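Local coordinates for protein lysozyme, putative (Bacillus anthracis, PDB 2WAG) that probably hydrolyses the glycan strands of bacterial cell-wall peptidoglycan as a family GH25 lysozyme, apparently by a neighbouring-group mechanism with retention of anomeric configuration, at residues I43-G48 / V70-F75. Sequence-based numbering, arbitrary orientation.
Sequences IKATEG and VGAYHF
Lys44 lies over one face of the Tyr73 ring, its CB 3.8 Å from the ring centroid in a CH-pi contact. Tyr73 is brought there by a chi1 of 77°, which sets CG between its own backbone N and carbonyl carbon. Beyond CB the lysine chain runs extended past the phenol to CE, 4.0 Å from Phe75 CB, and Lys44 NZ then forms a salt bridge with Glu47 OE1 at 2.8 Å, meeting the carboxylate on its anti side. Glu47 and Phe75 lie alongside each other, pointing the same way, with carboxylate and ring planes 39° apart. On the opposite face of the sheet His74, CG anti to its backbone N (chi1 -177°), reaches the turn after strand 40-47: NE2 donates to Gly48 O at 3.1 Å, a bond lying in the imidazole plane and on a carbonyl lone pair. Gly48 N also binds Phe75 O, so the positive-phi glycine is held at both its N-H and its carbonyl. Behind these side chains stands a parallel ladder in which Tyr73 N and O bind Ile43 O and Ala45 N, and Phe75 N binds Thr46 O. A beta bulge at Ala45 shifts the register by one residue, pairing Lys44 with Tyr73 but Thr46 with His74. Ser3, Ser4 and His5 of the second subunit, residues of its purification tag, hydrogen-bond to Tyr73 OH and the Lys44-Glu47 pair. The strands are neighbours in the GH25 barrel, an irregular relative of the TIM barrel, joined by a beta-alpha-beta crossover through helix 56-64. That helix covers Ile43 and Ala45, helix 82-92 packs on Thr46 and His74, and strands 17-21 and 103-106 continue the sheet on either side.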
loop_
_atom_site.group_PDB
_atom_site.type_symbol
_atom_site.label_atom_id
_atom_site.label_comp_id
_atom_site.label_asym_id
_atom_site.label_seq_id
_atom_site.Cartn_x
_atom_site.Cartn_y
_atom_site.Cartn_z
ATOM N N ILE A 43 -11.642 13.174 -3.580
ATOM C CA ILE A 43 -11.256 13.482 -2.226
ATOM C C ILE A 43 -12.117 12.702 -1.255
ATOM O O ILE A 43 -13.341 12.708 -1.374
ATOM C CB ILE A 43 -11.455 14.998 -1.973
ATOM C CG1 ILE A 43 -10.646 15.842 -2.969
ATOM C CG2 ILE A 43 -11.143 15.367 -0.507
ATOM C CD1 ILE A 43 -11.080 17.283 -2.976
ATOM N N LYS A 44 -11.516 12.018 -0.281
ATOM C CA LYS A 44 -12.331 11.296 0.704
ATOM C C LYS A 44 -13.169 12.275 1.521
ATOM O O LYS A 44 -12.621 13.231 2.086
ATOM C CB LYS A 44 -11.470 10.494 1.664
ATOM C CG LYS A 44 -12.340 9.666 2.603
ATOM C CD LYS A 44 -11.504 8.810 3.556
ATOM C CE LYS A 44 -12.406 8.056 4.531
ATOM N NZ LYS A 44 -11.585 7.288 5.513
ATOM N N ALA A 45 -14.484 12.025 1.586
ATOM C CA ALA A 45 -15.378 12.810 2.427
ATOM C C ALA A 45 -15.759 12.060 3.685
ATOM O O ALA A 45 -15.570 12.569 4.788
ATOM C CB ALA A 45 -16.634 13.185 1.637
ATOM N N THR A 46 -16.329 10.878 3.519
ATOM C CA THR A 46 -16.994 10.177 4.606
ATOM C C THR A 46 -16.594 8.709 4.624
ATOM O O THR A 46 -16.099 8.138 3.613
ATOM C CB THR A 46 -18.533 10.291 4.466
ATOM O OG1 THR A 46 -18.901 10.007 3.110
ATOM C CG2 THR A 46 -18.983 11.673 4.782
ATOM N N GLU A 47 -16.838 8.076 5.769
ATOM C CA GLU A 47 -16.692 6.639 5.902
ATOM C C GLU A 47 -17.796 6.121 6.797
ATOM O O GLU A 47 -18.112 6.739 7.820
ATOM C CB GLU A 47 -15.297 6.238 6.434
ATOM C CG GLU A 47 -15.135 4.728 6.620
ATOM C CD GLU A 47 -13.704 4.280 6.850
ATOM O OE1 GLU A 47 -12.788 5.120 6.855
ATOM O OE2 GLU A 47 -13.518 3.064 7.044
ATOM N N GLY A 48 -18.393 4.999 6.416
ATOM C CA GLY A 48 -19.452 4.404 7.228
ATOM C C GLY A 48 -20.587 5.358 7.520
ATOM O O GLY A 48 -20.921 6.222 6.719
ATOM N N VAL A 70 -13.311 17.906 -9.876
ATOM C CA VAL A 70 -13.214 17.431 -8.505
ATOM C C VAL A 70 -14.448 16.631 -8.099
ATOM O O VAL A 70 -15.589 17.039 -8.374
ATOM C CB VAL A 70 -13.032 18.620 -7.510
ATOM C CG1 VAL A 70 -12.878 18.127 -6.091
ATOM C CG2 VAL A 70 -11.852 19.469 -7.906
ATOM N N GLY A 71 -14.225 15.483 -7.457
ATOM C CA GLY A 71 -15.305 14.692 -6.904
ATOM C C GLY A 71 -14.944 14.250 -5.500
ATOM O O GLY A 71 -13.820 14.479 -5.017
ATOM N N ALA A 72 -15.893 13.590 -4.849
ATOM C CA ALA A 72 -15.695 13.075 -3.487
ATOM C C ALA A 72 -15.990 11.595 -3.438
ATOM O O ALA A 72 -16.806 11.096 -4.209
ATOM C CB ALA A 72 -16.614 13.820 -2.509
ATOM N N TYR A 73 -15.334 10.892 -2.517
ATOM C CA TYR A 73 -15.637 9.489 -2.309
ATOM C C TYR A 73 -16.068 9.168 -0.890
ATOM O O TYR A 73 -15.695 9.855 0.074
ATOM C CB TYR A 73 -14.504 8.562 -2.773
ATOM C CG TYR A 73 -13.262 8.397 -1.920
ATOM C CD1 TYR A 73 -13.209 7.450 -0.894
ATOM C CD2 TYR A 73 -12.095 9.100 -2.240
ATOM C CE1 TYR A 73 -12.017 7.232 -0.203
ATOM C CE2 TYR A 73 -10.892 8.872 -1.569
ATOM C CZ TYR A 73 -10.873 7.943 -0.543
ATOM O OH TYR A 73 -9.720 7.674 0.163
ATOM N N HIS A 74 -16.855 8.097 -0.797
ATOM C CA HIS A 74 -17.283 7.512 0.452
ATOM C C HIS A 74 -16.583 6.178 0.629
ATOM O O HIS A 74 -16.584 5.352 -0.277
ATOM C CB HIS A 74 -18.779 7.198 0.388
ATOM C CG HIS A 74 -19.298 6.658 1.677
ATOM N ND1 HIS A 74 -19.549 5.323 1.927
ATOM C CD2 HIS A 74 -19.568 7.315 2.821
ATOM C CE1 HIS A 74 -19.960 5.186 3.183
ATOM N NE2 HIS A 74 -19.995 6.384 3.736
ATOM N N PHE A 75 -15.995 5.953 1.806
ATOM C CA PHE A 75 -15.399 4.660 2.086
ATOM C C PHE A 75 -16.466 3.758 2.731
ATOM O O PHE A 75 -16.932 4.026 3.835
ATOM C CB PHE A 75 -14.143 4.808 2.951
ATOM C CG PHE A 75 -13.307 3.569 2.987
ATOM C CD1 PHE A 75 -12.101 3.492 2.279
ATOM C CD2 PHE A 75 -13.736 2.461 3.686
ATOM C CE1 PHE A 75 -11.347 2.315 2.307
ATOM C CE2 PHE A 75 -12.998 1.296 3.717
ATOM C CZ PHE A 75 -11.796 1.222 3.026
#